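Polyhedrin (Simulium ubiquitum cypovirus, PDB 5A9A) forms the crystalline matrix of cypovirus polyhedra, the occlusion bodies that probably protect embedded virus particles outside the insect host, and binds UTP in these crystals. Local coordinates at residues V36-I41 with V104-S109; L49-A54 with I201-L206; A54-N59 with Q196-I201; G157-I162 with C224-A229. One frame throughout, in Å; residues are numbered along the deposited sequence.

Contact 1: residues V36-I41 with V104-S109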
loop_
_atom_site.group_PDB
_atom_site.type_symbol
_atom_site.label_atom_id
_atom_site.label_comp_id
_atom_site.label_asym_id
_atom_site.label_seq_id
_atom_site.Cartn_x
_atom_site.Cartn_y
_atom_site.Cartn_z
ATOM N N VAL A 36 0.141 1.471 -16.734
ATOM C CA VAL A 36 -1.289 1.230 -16.858
ATOM C C VAL A 36 -2.068 2.486 -16.491
ATOM O O VAL A 36 -1.810 3.110 -15.457
ATOM C CB VAL A 36 -1.744 0.086 -15.924
ATOM C CG1 VAL A 36 -3.264 0.064 -15.794
ATOM C CG2 VAL A 36 -1.227 -1.250 -16.425
ATOM N N ALA A 37 -3.015 2.862 -17.344
ATOM C CA ALA A 37 -3.920 3.961 -17.029
ATOM C C ALA A 37 -5.331 3.433 -16.793
ATOM O O ALA A 37 -5.944 2.852 -17.694
ATOM C CB ALA A 37 -3.921 4.989 -18.151
ATOM N N ILE A 38 -5.829 3.613 -15.573
ATOM C CA ILE A 38 -7.222 3.325 -15.265
ATOM C C ILE A 38 -8.015 4.608 -15.452
ATOM O O ILE A 38 -7.738 5.613 -14.795
ATOM C CB ILE A 38 -7.409 2.853 -13.810
ATOM C CG1 ILE A 38 -6.429 1.727 -13.468
ATOM C CG2 ILE A 38 -8.846 2.408 -13.584
ATOM C CD1 ILE A 38 -6.643 0.446 -14.251
ATOM N N ILE A 39 -8.996 4.578 -16.350
ATOM C CA ILE A 39 -9.773 5.768 -16.670
ATOM C C ILE A 39 -11.260 5.542 -16.413
ATOM O O ILE A 39 -11.876 4.665 -17.021
ATOM C CB ILE A 39 -9.594 6.165 -18.147
ATOM C CG1 ILE A 39 -8.111 6.153 -18.521
ATOM C CG2 ILE A 39 -10.214 7.534 -18.403
ATOM C CD1 ILE A 39 -7.860 6.232 -20.006
ATOM N N PHE A 40 -11.831 6.337 -15.514
ATOM C CA PHE A 40 -13.261 6.273 -15.239
ATOM C C PHE A 40 -14.002 7.352 -16.020
ATOM O O PHE A 40 -13.506 8.467 -16.174
ATOM C CB PHE A 40 -13.531 6.447 -13.745
ATOM C CG PHE A 40 -12.991 5.333 -12.894
ATOM C CD1 PHE A 40 -13.738 4.186 -12.675
ATOM C CD2 PHE A 40 -11.741 5.437 -12.307
ATOM C CE1 PHE A 40 -13.245 3.160 -11.886
ATOM C CE2 PHE A 40 -11.241 4.416 -11.520
ATOM C CZ PHE A 40 -11.994 3.276 -11.308
ATOM N N ILE A 41 -15.188 7.008 -16.509
ATOM C CA ILE A 41 -16.053 7.969 -17.184
ATOM C C ILE A 41 -17.233 8.282 -16.278
ATOM O O ILE A 41 -17.796 7.379 -15.660
ATOM C CB ILE A 41 -16.582 7.414 -18.519
ATOM C CG1 ILE A 41 -15.433 6.833 -19.344
ATOM C CG2 ILE A 41 -17.308 8.510 -19.291
ATOM C CD1 ILE A 41 -15.862 6.282 -20.686
ATOM N N VAL A 104 -19.810 5.661 -14.890
ATOM C CA VAL A 104 -20.681 4.891 -15.774
ATOM C C VAL A 104 -19.900 3.853 -16.573
ATOM O O VAL A 104 -20.489 2.981 -17.212
ATOM C CB VAL A 104 -21.435 5.806 -16.767
ATOM C CG1 VAL A 104 -22.495 6.622 -16.044
ATOM C CG2 VAL A 104 -20.463 6.714 -17.516
ATOM N N ALA A 105 -18.575 3.948 -16.541
ATOM C CA ALA A 105 -17.739 3.023 -17.297
ATOM C C ALA A 105 -16.275 3.143 -16.897
ATOM O O ALA A 105 -15.862 4.146 -16.310
ATOM C CB ALA A 105 -17.895 3.278 -18.790
ATOM N N ILE A 106 -15.498 2.114 -17.222
ATOM C CA ILE A 106 -14.058 2.121 -16.989
ATOM C C ILE A 106 -13.329 1.816 -18.288
ATOM O O ILE A 106 -13.758 0.962 -19.062
ATOM C CB ILE A 106 -13.631 1.051 -15.967
ATOM C CG1 ILE A 106 -14.624 0.966 -14.808
ATOM C CG2 ILE A 106 -12.224 1.343 -15.458
ATOM C CD1 ILE A 106 -14.378 -0.225 -13.902
ATOM N N MET A 107 -12.227 2.515 -18.526
ATOM C CA MET A 107 -11.338 2.176 -19.625
ATOM C C MET A 107 -9.955 1.903 -19.056
ATOM O O MET A 107 -9.453 2.665 -18.224
ATOM C CB MET A 107 -11.273 3.304 -20.653
ATOM C CG MET A 107 -12.612 3.640 -21.288
ATOM S SD MET A 107 -12.462 4.879 -22.587
ATOM C CE MET A 107 -11.912 6.297 -21.642
ATOM N N ILE A 108 -9.339 0.811 -19.495
ATOM C CA ILE A 108 -8.014 0.454 -19.011
ATOM C C ILE A 108 -7.024 0.308 -20.158
ATOM O O ILE A 108 -7.188 -0.543 -21.036
ATOM C CB ILE A 108 -8.037 -0.848 -18.196
ATOM C CG1 ILE A 108 -9.028 -0.725 -17.034
ATOM C CG2 ILE A 108 -6.644 -1.163 -17.667
ATOM C CD1 ILE A 108 -9.098 -1.953 -16.155
ATOM N N SER A 109 -6.003 1.156 -20.139
ATOM C CA SER A 109 -4.919 1.089 -21.105
ATOM C C SER A 109 -3.708 0.447 -20.441
ATOM O O SER A 109 -3.073 1.050 -19.579
ATOM C CB SER A 109 -4.567 2.493 -21.596
ATOM O OG SER A 109 -3.410 2.474 -22.410
#
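Ile38 and Ile108 meet at the apolar centre of this antiparallel strand pair, where CD1 of Ile38 lies 3.8 Å from CG2 of Ile108. They form a non-hydrogen-bonded pair on the sheet face that also carries Phe40 and Ile106. There the Phe40 ring lies alongside Ile106, its CE1 3.9 Å from Ile106 CG1, while Ile106 CG2 sits over one ring face. Branched isoleucines suit these positions because they favour extended backbone and their two branches reach different neighbours: CG2 of Ile38 meets Ile106, CD1 meets Ile108. On the other face Met107 supplies reach: its chain bends at the last torsion (chi3 -65°), which brings CE to 3.9 Å from Ile39 CG2 and 4.1 Å from Ile41 CD1. Ala105 on that face is small enough to let Ile41 CD1 lie over its methyl group.

The backbones between these faces are joined by paired bonds at Ala37-Ser109 and Ile39-Met107, the latter including Met107 N to Ile39 O at 2.6 Å. Toward the strand end, Ile41 N donates to Ala105 O and Val104 N to Ile41 O (2.8 Å). At the other end Ser109 turns its hydroxyl from the pair to bond Cys224 O. Strands 34-41 and 105-111 lie inside the six-stranded sheet, flanked by 47-54 and 157-163; helix 211-221 packs over the Ile39 and Met107 face through Leu214, and Phe62 meets Phe40 edge-to-face on the other.

Contact 2: residues L49-A54 with I201-L206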
loop_
_atom_site.group_PDB
_atom_site.type_symbol
_atom_site.label_atom_id
_atom_site.label_comp_id
_atom_site.label_asym_id
_atom_site.label_seq_id
_atom_site.Cartn_x
_atom_site.Cartn_y
_atom_site.Cartn_z
ATOM N N LEU A 49 -8.435 9.952 -14.429
ATOM C CA LEU A 49 -7.412 9.017 -14.884
ATOM C C LEU A 49 -6.373 8.761 -13.803
ATOM O O LEU A 49 -5.791 9.694 -13.249
ATOM C CB LEU A 49 -6.738 9.560 -16.148
ATOM C CG LEU A 49 -5.750 8.632 -16.862
ATOM C CD1 LEU A 49 -5.669 8.988 -18.337
ATOM C CD2 LEU A 49 -4.373 8.686 -16.217
ATOM N N ILE A 50 -6.137 7.487 -13.508
ATOM C CA ILE A 50 -5.134 7.109 -12.521
ATOM C C ILE A 50 -3.993 6.358 -13.191
ATOM O O ILE A 50 -4.186 5.290 -13.770
ATOM C CB ILE A 50 -5.733 6.260 -11.392
ATOM C CG1 ILE A 50 -6.923 6.991 -10.762
ATOM C CG2 ILE A 50 -4.681 5.963 -10.337
ATOM C CD1 ILE A 50 -8.242 6.729 -11.459
ATOM N N ASP A 51 -2.800 6.930 -13.088
ATOM C CA ASP A 51 -1.632 6.450 -13.814
ATOM C C ASP A 51 -0.734 5.597 -12.920
ATOM O O ASP A 51 -0.239 6.068 -11.895
ATOM C CB ASP A 51 -0.862 7.655 -14.365
ATOM C CG ASP A 51 0.469 7.274 -14.983
ATOM O OD1 ASP A 51 0.583 6.153 -15.514
ATOM O OD2 ASP A 51 1.406 8.101 -14.937
ATOM N N TYR A 52 -0.528 4.344 -13.318
ATOM C CA TYR A 52 0.293 3.406 -12.557
ATOM C C TYR A 52 1.563 3.053 -13.319
ATOM O O TYR A 52 1.555 2.971 -14.549
ATOM C CB TYR A 52 -0.462 2.096 -12.305
ATOM C CG TYR A 52 -1.620 2.162 -11.332
ATOM C CD1 TYR A 52 -2.889 2.529 -11.754
ATOM C CD2 TYR A 52 -1.451 1.807 -9.998
ATOM C CE1 TYR A 52 -3.954 2.574 -10.869
ATOM C CE2 TYR A 52 -2.508 1.847 -9.108
ATOM C CZ TYR A 52 -3.756 2.230 -9.549
ATOM O OH TYR A 52 -4.811 2.267 -8.666
ATOM N N ASN A 53 2.653 2.830 -12.592
ATOM C CA ASN A 53 3.844 2.237 -13.193
ATOM C C ASN A 53 4.584 1.334 -12.208
ATOM O O ASN A 53 4.571 1.567 -10.997
ATOM C CB ASN A 53 4.780 3.313 -13.769
ATOM C CG ASN A 53 5.696 3.930 -12.720
ATOM O OD1 ASN A 53 6.571 3.262 -12.169
ATOM N ND2 ASN A 53 5.516 5.217 -12.464
ATOM N N ALA A 54 5.208 0.286 -12.738
ATOM C CA ALA A 54 5.997 -0.637 -11.929
ATOM C C ALA A 54 6.857 -1.504 -12.842
ATOM O O ALA A 54 6.526 -1.699 -14.012
ATOM C CB ALA A 54 5.097 -1.503 -11.070
ATOM N N ILE A 201 3.653 2.480 -8.335
ATOM C CA ILE A 201 3.300 3.888 -8.241
ATOM C C ILE A 201 1.838 4.106 -8.604
ATOM O O ILE A 201 1.400 3.744 -9.694
ATOM C CB ILE A 201 4.157 4.763 -9.183
ATOM C CG1 ILE A 201 5.650 4.497 -8.970
ATOM C CG2 ILE A 201 3.844 6.241 -8.966
ATOM C CD1 ILE A 201 6.140 4.820 -7.575
ATOM N N ARG A 202 1.087 4.690 -7.679
ATOM C CA ARG A 202 -0.259 5.165 -7.969
ATOM C C ARG A 202 -0.222 6.683 -7.971
ATOM O O ARG A 202 -0.269 7.312 -6.913
ATOM C CB ARG A 202 -1.250 4.666 -6.915
ATOM C CG ARG A 202 -2.722 4.935 -7.238
ATOM C CD ARG A 202 -3.600 4.568 -6.044
ATOM N NE ARG A 202 -5.033 4.608 -6.332
ATOM C CZ ARG A 202 -5.811 5.674 -6.156
ATOM N NH1 ARG A 202 -5.305 6.813 -5.700
ATOM N NH2 ARG A 202 -7.106 5.601 -6.432
ATOM N N ASN A 203 -0.108 7.270 -9.159
ATOM C CA ASN A 203 -0.097 8.721 -9.287
ATOM C C ASN A 203 -1.465 9.283 -8.922
ATOM O O ASN A 203 -2.481 8.597 -9.056
ATOM C CB ASN A 203 0.290 9.135 -10.709
ATOM C CG ASN A 203 1.753 8.859 -11.022
ATOM O OD1 ASN A 203 2.075 8.163 -11.986
ATOM N ND2 ASN A 203 2.645 9.406 -10.206
ATOM N N ASN A 204 -1.493 10.525 -8.449
ATOM C CA ASN A 204 -2.748 11.152 -8.054
ATOM C C ASN A 204 -3.715 11.180 -9.229
ATOM O O ASN A 204 -3.302 11.420 -10.365
ATOM C CB ASN A 204 -2.501 12.577 -7.564
ATOM C CG ASN A 204 -3.614 13.087 -6.675
ATOM O OD1 ASN A 204 -4.055 12.393 -5.760
ATOM N ND2 ASN A 204 -4.082 14.300 -6.946
ATOM N N PRO A 205 -5.008 10.927 -8.970
ATOM C CA PRO A 205 -5.961 10.951 -10.083
ATOM C C PRO A 205 -5.969 12.288 -10.815
ATOM O O PRO A 205 -5.930 13.343 -10.179
ATOM C CB PRO A 205 -7.309 10.710 -9.394
ATOM C CG PRO A 205 -6.969 9.966 -8.155
ATOM C CD PRO A 205 -5.647 10.526 -7.706
ATOM N N LEU A 206 -6.017 12.233 -12.140
ATOM C CA LEU A 206 -6.105 13.437 -12.959
ATOM C C LEU A 206 -7.521 13.613 -13.477
ATOM O O LEU A 206 -8.212 12.637 -13.765
ATOM C CB LEU A 206 -5.142 13.357 -14.142
ATOM C CG LEU A 206 -3.651 13.440 -13.815
ATOM C CD1 LEU A 206 -2.825 13.016 -15.018
ATOM C CD2 LEU A 206 -3.279 14.845 -13.370
HETATM O O HOH W 1 -2.786 9.820 -12.411
#
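Leu49 O is gripped twice: Leu206 N donates to it at 2.8 Å, and a water donates at 3.1 Å. The same water accepts from Asp51 N and donates to Asn204 O at 2.6 Å, bridging the strands where their pairing is interrupted and the register shifts by one residue. Proline at 205 has no N-H to offer a neighbouring strand, which suits this break; its ring instead packs against Ile50 CG1.

Beyond this interruption, Asn203 N bonds Asp51 O at 3.0 Å, and Asn53 and Ile201 form a hydrogen-bonded antiparallel pair. Between them Tyr52 and Arg202 run side by side. Arg202 is extended from CG to NE, which carries its aliphatic part along the phenol, CG 3.6 Å from Tyr52 CE2, and leaves NE in a weak bond to Tyr52 OH at 3.3 Å. The ring and guanidinium planes stand 83° apart, and Ile50 CG2 lies over one guanidinium face, toward its rim. Buried Asp51 has its charge met through OD2 by a salt bridge to Arg35.

Strand 201-208 forms one edge of the sheet within this chain; the second subunit reaches it through Arg87 and Glu83 at Asn204. Strand 34-41 lies beyond 47-54; helix 211-221 packs Tyr217 on Leu49 and Leu206.

Contact 3: residues A54-N59 with Q196-I201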
loop_
_atom_site.group_PDB
_atom_site.type_symbol
_atom_site.label_atom_id
_atom_site.label_comp_id
_atom_site.label_asym_id
_atom_site.label_seq_id
_atom_site.Cartn_x
_atom_site.Cartn_y
_atom_site.Cartn_z
ATOM N N ALA A 54 5.208 0.286 -12.738
ATOM C CA ALA A 54 5.997 -0.637 -11.929
ATOM C C ALA A 54 6.857 -1.504 -12.842
ATOM O O ALA A 54 6.526 -1.699 -14.012
ATOM C CB ALA A 54 5.097 -1.503 -11.070
ATOM N N PRO A 55 7.982 -2.010 -12.318
ATOM C CA PRO A 55 8.895 -2.815 -13.135
ATOM C C PRO A 55 8.638 -4.324 -13.088
ATOM O O PRO A 55 9.117 -5.026 -13.980
ATOM C CB PRO A 55 10.263 -2.486 -12.536
ATOM C CG PRO A 55 9.978 -2.226 -11.097
ATOM C CD PRO A 55 8.580 -1.646 -11.022
ATOM N N GLU A 56 7.910 -4.819 -12.087
ATOM C CA GLU A 56 7.635 -6.255 -12.001
ATOM C C GLU A 56 6.168 -6.577 -12.299
ATOM O O GLU A 56 5.868 -7.395 -13.166
ATOM C CB GLU A 56 8.022 -6.809 -10.627
ATOM C CG GLU A 56 9.331 -6.269 -10.073
ATOM C CD GLU A 56 10.485 -6.401 -11.049
ATOM O OE1 GLU A 56 10.437 -7.288 -11.929
ATOM O OE2 GLU A 56 11.443 -5.609 -10.936
ATOM N N PHE A 57 5.255 -5.942 -11.573
ATOM C CA PHE A 57 3.827 -6.123 -11.829
ATOM C C PHE A 57 3.004 -4.983 -11.253
ATOM O O PHE A 57 3.310 -4.466 -10.181
ATOM C CB PHE A 57 3.327 -7.464 -11.270
ATOM C CG PHE A 57 3.556 -7.638 -9.797
ATOM C CD1 PHE A 57 2.611 -7.209 -8.878
ATOM C CD2 PHE A 57 4.708 -8.248 -9.330
ATOM C CE1 PHE A 57 2.820 -7.374 -7.517
ATOM C CE2 PHE A 57 4.922 -8.419 -7.974
ATOM C CZ PHE A 57 3.978 -7.981 -7.066
ATOM N N ILE A 58 1.962 -4.589 -11.981
ATOM C CA ILE A 58 1.012 -3.602 -11.488
ATOM C C ILE A 58 -0.269 -4.290 -11.059
ATOM O O ILE A 58 -1.079 -4.690 -11.896
ATOM C CB ILE A 58 0.645 -2.559 -12.558
ATOM C CG1 ILE A 58 1.880 -1.764 -12.983
ATOM C CG2 ILE A 58 -0.424 -1.614 -12.021
ATOM C CD1 ILE A 58 1.642 -0.883 -14.192
ATOM N N ASN A 59 -0.444 -4.445 -9.754
ATOM C CA ASN A 59 -1.729 -4.857 -9.220
ATOM C C ASN A 59 -2.229 -3.808 -8.242
ATOM O O ASN A 59 -1.494 -2.897 -7.857
ATOM C CB ASN A 59 -1.656 -6.242 -8.566
ATOM C CG ASN A 59 -0.755 -6.275 -7.352
ATOM O OD1 ASN A 59 -0.314 -5.239 -6.858
ATOM N ND2 ASN A 59 -0.486 -7.479 -6.854
ATOM N N GLN A 196 11.638 -6.262 -3.966
ATOM C CA GLN A 196 12.060 -4.962 -3.458
ATOM C C GLN A 196 11.995 -3.877 -4.530
ATOM O O GLN A 196 11.890 -2.696 -4.212
ATOM C CB GLN A 196 13.475 -5.053 -2.886
ATOM C CG GLN A 196 13.582 -5.943 -1.660
ATOM C CD GLN A 196 14.977 -5.959 -1.067
ATOM O OE1 GLN A 196 15.949 -5.604 -1.726
ATOM N NE2 GLN A 196 15.078 -6.365 0.191
ATOM N N ASN A 197 12.056 -4.277 -5.796
ATOM C CA ASN A 197 11.976 -3.320 -6.897
ATOM C C ASN A 197 10.543 -2.958 -7.263
ATOM O O ASN A 197 10.299 -1.913 -7.865
ATOM C CB ASN A 197 12.684 -3.862 -8.140
ATOM C CG ASN A 197 14.155 -3.495 -8.185
ATOM O OD1 ASN A 197 14.704 -2.956 -7.224
ATOM N ND2 ASN A 197 14.800 -3.785 -9.307
ATOM N N ASN A 198 9.590 -3.816 -6.914
ATOM C CA ASN A 198 8.217 -3.580 -7.331
ATOM C C ASN A 198 7.512 -2.589 -6.415
ATOM O O ASN A 198 6.714 -2.959 -5.555
ATOM C CB ASN A 198 7.423 -4.882 -7.450
ATOM C CG ASN A 198 6.277 -4.761 -8.433
ATOM O OD1 ASN A 198 6.492 -4.457 -9.609
ATOM N ND2 ASN A 198 5.051 -4.986 -7.962
ATOM N N ILE A 199 7.844 -1.320 -6.616
ATOM C CA ILE A 199 7.160 -0.217 -5.968
ATOM C C ILE A 199 6.093 0.277 -6.936
ATOM O O ILE A 199 6.389 0.996 -7.890
ATOM C CB ILE A 199 8.142 0.918 -5.644
ATOM C CG1 ILE A 199 9.325 0.371 -4.844
ATOM C CG2 ILE A 199 7.444 2.029 -4.878
ATOM C CD1 ILE A 199 10.497 1.320 -4.750
ATOM N N ILE A 200 4.855 -0.136 -6.696
ATOM C CA ILE A 200 3.756 0.173 -7.598
ATOM C C ILE A 200 3.306 1.616 -7.388
ATOM O O ILE A 200 2.675 1.943 -6.383
ATOM C CB ILE A 200 2.573 -0.789 -7.377
ATOM C CG1 ILE A 200 3.053 -2.240 -7.492
ATOM C CG2 ILE A 200 1.467 -0.521 -8.385
ATOM C CD1 ILE A 200 2.061 -3.259 -6.972
ATOM N N ILE A 201 3.653 2.480 -8.335
ATOM C CA ILE A 201 3.300 3.888 -8.241
ATOM C C ILE A 201 1.838 4.106 -8.604
ATOM O O ILE A 201 1.400 3.744 -9.694
ATOM C CB ILE A 201 4.157 4.763 -9.183
ATOM C CG1 ILE A 201 5.650 4.497 -8.970
ATOM C CG2 ILE A 201 3.844 6.241 -8.966
ATOM C CD1 ILE A 201 6.140 4.820 -7.575
#
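The Phe57 ring carries the Asn198 amide over one face, with ND2 3.1 Å above the plane and over the ring centre; Asn59 CG lies in plane at its edge. Ring and amide planes are 34° apart. Asn198 is the centre of an inverse gamma turn, closed by Ile199 N bonding Asn197 O at 2.8 Å, and is the first residue to leave helical geometry after helix 191-197. The turn faces the bend between strands 47-54 and 57-62.

Asparagine suits this place because one short side chain offers both an acceptor and a donor to the bend. Its OD1 takes Glu56 N at 2.9 Å and Phe57 N at 2.8 Å, both from the same face of the amide plane, with the Phe57 donor 40° out of that plane. On the other branch, ND2 donates to Phe57 O at 2.9 Å, in the carbonyl plane and on a lone pair. Three bonds thus fix the amide's rotation, while CG lies anti to the backbone N (chi1 -154°), directing the group across to the bend.

Around this polar centre, Pro55 presses CG against Asn197 O. Ala54 leaves room for Ile200, whose branches also approach Phe57 and Ile58. The region reaches two other subunits of the trimeric assembly: Asn197 OD1 accepts from Trp140 of the second subunit, and Asn59 ND2 bonds Gln196 O of the third. Farther along strand 57-62, Ile200 CD1 and Asn59 OD1 are 3.1 Å apart, tight for a methyl group and an oxygen.

Contact 4: residues G157-I162 with C224-A229; sequences GRFLYI and CYIDSA
A short strand, 225-226, which belongs to a two-stranded hairpin with 232-234, packs against strand 157-163 of the large antiparallel sheet without any hydrogen bond between the two segments. Side chains packing on side chains and on peptide groups make the contact, and Phe159 is its centre. The backbone of the hairpin strand passes over one face of the Phe159 ring, with Ile226 N 3.7 Å above the plane and over the ring centre. Ile226 runs antiparallel to the phenylalanine side chain and brings CG1 to 3.6 Å from Phe159 CD2.

Tyr225 extends alongside the same ring. Its CD1 is 3.6 Å from Phe159 CE1, the centroids are 5.3 Å apart and the planes make 79°, an oblique meeting of two aromatic groups. Phe159 reaches this place because CG is anti to the backbone N (chi1 -169°). A large flat residue suits the position, since it can present its surface to peptide groups as well as to hydrocarbon. Tyrosine suits its own place by joining this apolar packing while its hydroxyl bonds Glu211 of helix 211-221.

At the start of the strand, Cys224 adds a compact, polarisable sulfur beside Gly157, where the lack of a side chain makes room for that sulfur. Cys224 SG rests 3.3 Å from Arg158 O.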
loop_
_atom_site.group_PDB
_atom_site.type_symbol
_atom_site.label_atom_id
_atom_site.label_comp_id
_atom_site.label_asym_id
_atom_site.label_seq_id
_atom_site.Cartn_x
_atom_site.Cartn_y
_atom_site.Cartn_z
ATOM N N GLY A 157 0.656 -2.675 -26.305
ATOM C CA GLY A 157 -0.493 -2.180 -25.570
ATOM C C GLY A 157 -1.830 -2.781 -25.942
ATOM O O GLY A 157 -2.101 -3.060 -27.112
ATOM N N ARG A 158 -2.673 -2.967 -24.928
ATOM C CA ARG A 158 -4.045 -3.417 -25.129
ATOM C C ARG A 158 -4.988 -2.539 -24.315
ATOM O O ARG A 158 -4.569 -1.915 -23.341
ATOM C CB ARG A 158 -4.193 -4.888 -24.735
ATOM C CG ARG A 158 -3.205 -5.800 -25.444
ATOM C CD ARG A 158 -3.601 -7.263 -25.347
ATOM N NE ARG A 158 -2.641 -8.122 -26.035
ATOM C CZ ARG A 158 -2.689 -9.452 -26.045
ATOM N NH1 ARG A 158 -3.654 -10.094 -25.399
ATOM N NH2 ARG A 158 -1.766 -10.138 -26.703
ATOM N N PHE A 159 -6.256 -2.509 -24.715
ATOM C CA PHE A 159 -7.212 -1.532 -24.203
ATOM C C PHE A 159 -8.541 -2.223 -23.896
ATOM O O PHE A 159 -9.065 -2.968 -24.727
ATOM C CB PHE A 159 -7.401 -0.436 -25.256
ATOM C CG PHE A 159 -8.143 0.774 -24.766
ATOM C CD1 PHE A 159 -7.499 1.750 -24.026
ATOM C CD2 PHE A 159 -9.479 0.948 -25.073
ATOM C CE1 PHE A 159 -8.182 2.874 -23.589
ATOM C CE2 PHE A 159 -10.166 2.067 -24.640
ATOM C CZ PHE A 159 -9.516 3.031 -23.897
ATOM N N LEU A 160 -9.079 -1.983 -22.703
ATOM C CA LEU A 160 -10.311 -2.646 -22.275
ATOM C C LEU A 160 -11.388 -1.640 -21.878
ATOM O O LEU A 160 -11.118 -0.681 -21.155
ATOM C CB LEU A 160 -10.028 -3.580 -21.096
ATOM C CG LEU A 160 -11.218 -4.369 -20.550
ATOM C CD1 LEU A 160 -11.654 -5.446 -21.534
ATOM C CD2 LEU A 160 -10.869 -4.991 -19.208
ATOM N N TYR A 161 -12.610 -1.872 -22.351
ATOM C CA TYR A 161 -13.758 -1.062 -21.958
ATOM C C TYR A 161 -14.682 -1.860 -21.043
ATOM O O TYR A 161 -15.030 -3.004 -21.340
ATOM C CB TYR A 161 -14.534 -0.587 -23.190
ATOM C CG TYR A 161 -15.760 0.235 -22.857
ATOM C CD1 TYR A 161 -16.992 -0.373 -22.649
ATOM C CD2 TYR A 161 -15.685 1.617 -22.738
ATOM C CE1 TYR A 161 -18.115 0.373 -22.345
ATOM C CE2 TYR A 161 -16.801 2.370 -22.431
ATOM C CZ TYR A 161 -18.012 1.744 -22.234
ATOM O OH TYR A 161 -19.125 2.491 -21.925
ATOM N N ILE A 162 -15.073 -1.255 -19.928
ATOM C CA ILE A 162 -15.973 -1.904 -18.984
ATOM C C ILE A 162 -17.163 -1.005 -18.685
ATOM O O ILE A 162 -17.007 0.043 -18.066
ATOM C CB ILE A 162 -15.263 -2.221 -17.652
ATOM C CG1 ILE A 162 -14.026 -3.085 -17.899
ATOM C CG2 ILE A 162 -16.219 -2.914 -16.695
ATOM C CD1 ILE A 162 -13.261 -3.425 -16.636
ATOM N N CYS A 224 -1.716 3.339 -25.056
ATOM C CA CYS A 224 -2.658 3.029 -26.122
ATOM C C CYS A 224 -4.059 3.499 -25.753
ATOM O O CYS A 224 -4.452 3.481 -24.586
ATOM C CB CYS A 224 -2.654 1.537 -26.474
ATOM S SG CYS A 224 -3.419 0.443 -25.262
ATOM N N TYR A 225 -4.802 3.942 -26.759
ATOM C CA TYR A 225 -6.144 4.450 -26.538
ATOM C C TYR A 225 -7.023 4.209 -27.750
ATOM O O TYR A 225 -6.611 4.442 -28.881
ATOM C CB TYR A 225 -6.111 5.948 -26.231
ATOM C CG TYR A 225 -7.479 6.512 -25.929
ATOM C CD1 TYR A 225 -8.087 6.283 -24.701
ATOM C CD2 TYR A 225 -8.166 7.267 -26.870
ATOM C CE1 TYR A 225 -9.342 6.785 -24.420
ATOM C CE2 TYR A 225 -9.422 7.778 -26.597
ATOM C CZ TYR A 225 -10.004 7.535 -25.371
ATOM O OH TYR A 225 -11.252 8.043 -25.093
ATOM N N ILE A 226 -8.239 3.739 -27.495
ATOM C CA ILE A 226 -9.251 3.591 -28.527
ATOM C C ILE A 226 -10.393 4.526 -28.161
ATOM O O ILE A 226 -10.948 4.431 -27.067
ATOM C CB ILE A 226 -9.758 2.139 -28.603
ATOM C CG1 ILE A 226 -8.574 1.167 -28.590
ATOM C CG2 ILE A 226 -10.616 1.941 -29.843
ATOM C CD1 ILE A 226 -8.958 -0.278 -28.822
ATOM N N ASP A 227 -10.737 5.443 -29.060
ATOM C CA ASP A 227 -11.703 6.481 -28.723
ATOM C C ASP A 227 -13.136 5.973 -28.790
ATOM O O ASP A 227 -13.381 4.812 -29.118
ATOM C CB ASP A 227 -11.519 7.716 -29.615
ATOM C CG ASP A 227 -11.759 7.427 -31.087
ATOM O OD1 ASP A 227 -12.682 6.648 -31.411
ATOM O OD2 ASP A 227 -11.030 8.004 -31.922
ATOM N N SER A 228 -14.079 6.853 -28.474
ATOM C CA SER A 228 -15.486 6.480 -28.367
ATOM C C SER A 228 -16.072 5.982 -29.687
ATOM O O SER A 228 -17.140 5.370 -29.704
ATOM C CB SER A 228 -16.303 7.666 -27.851
ATOM O OG SER A 228 -16.103 8.816 -28.659
ATOM N N ALA A 229 -15.377 6.252 -30.788
ATOM C CA ALA A 229 -15.817 5.786 -32.100
ATOM C C ALA A 229 -15.089 4.499 -32.484
ATOM O O ALA A 229 -15.151 4.056 -33.632
ATOM C CB ALA A 229 -15.585 6.860 -33.145
#

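Contacts 1, 2 and 4 all reach the six-stranded sheet. Contacts 1 and 2, with centres 12 Å apart, join through neighbouring strands 34-41 and 47-54, where Ile50 N lies 2.8 Å from Ile38 O. Contact 4 flanks contact 1 at 9 Å between centres, strands 105-111 and 157-163 being neighbours. Contact 3 is nested inside the loop closed by contact 2, shares Ala54 and Ile201 with it, and also meets the second subunit; contacts 3 and 4 are the farthest apart, at 23 Å between centres. UTP lies away from this framework: the Val104 side chain of contact 1 is about 12 Å from the nucleotide.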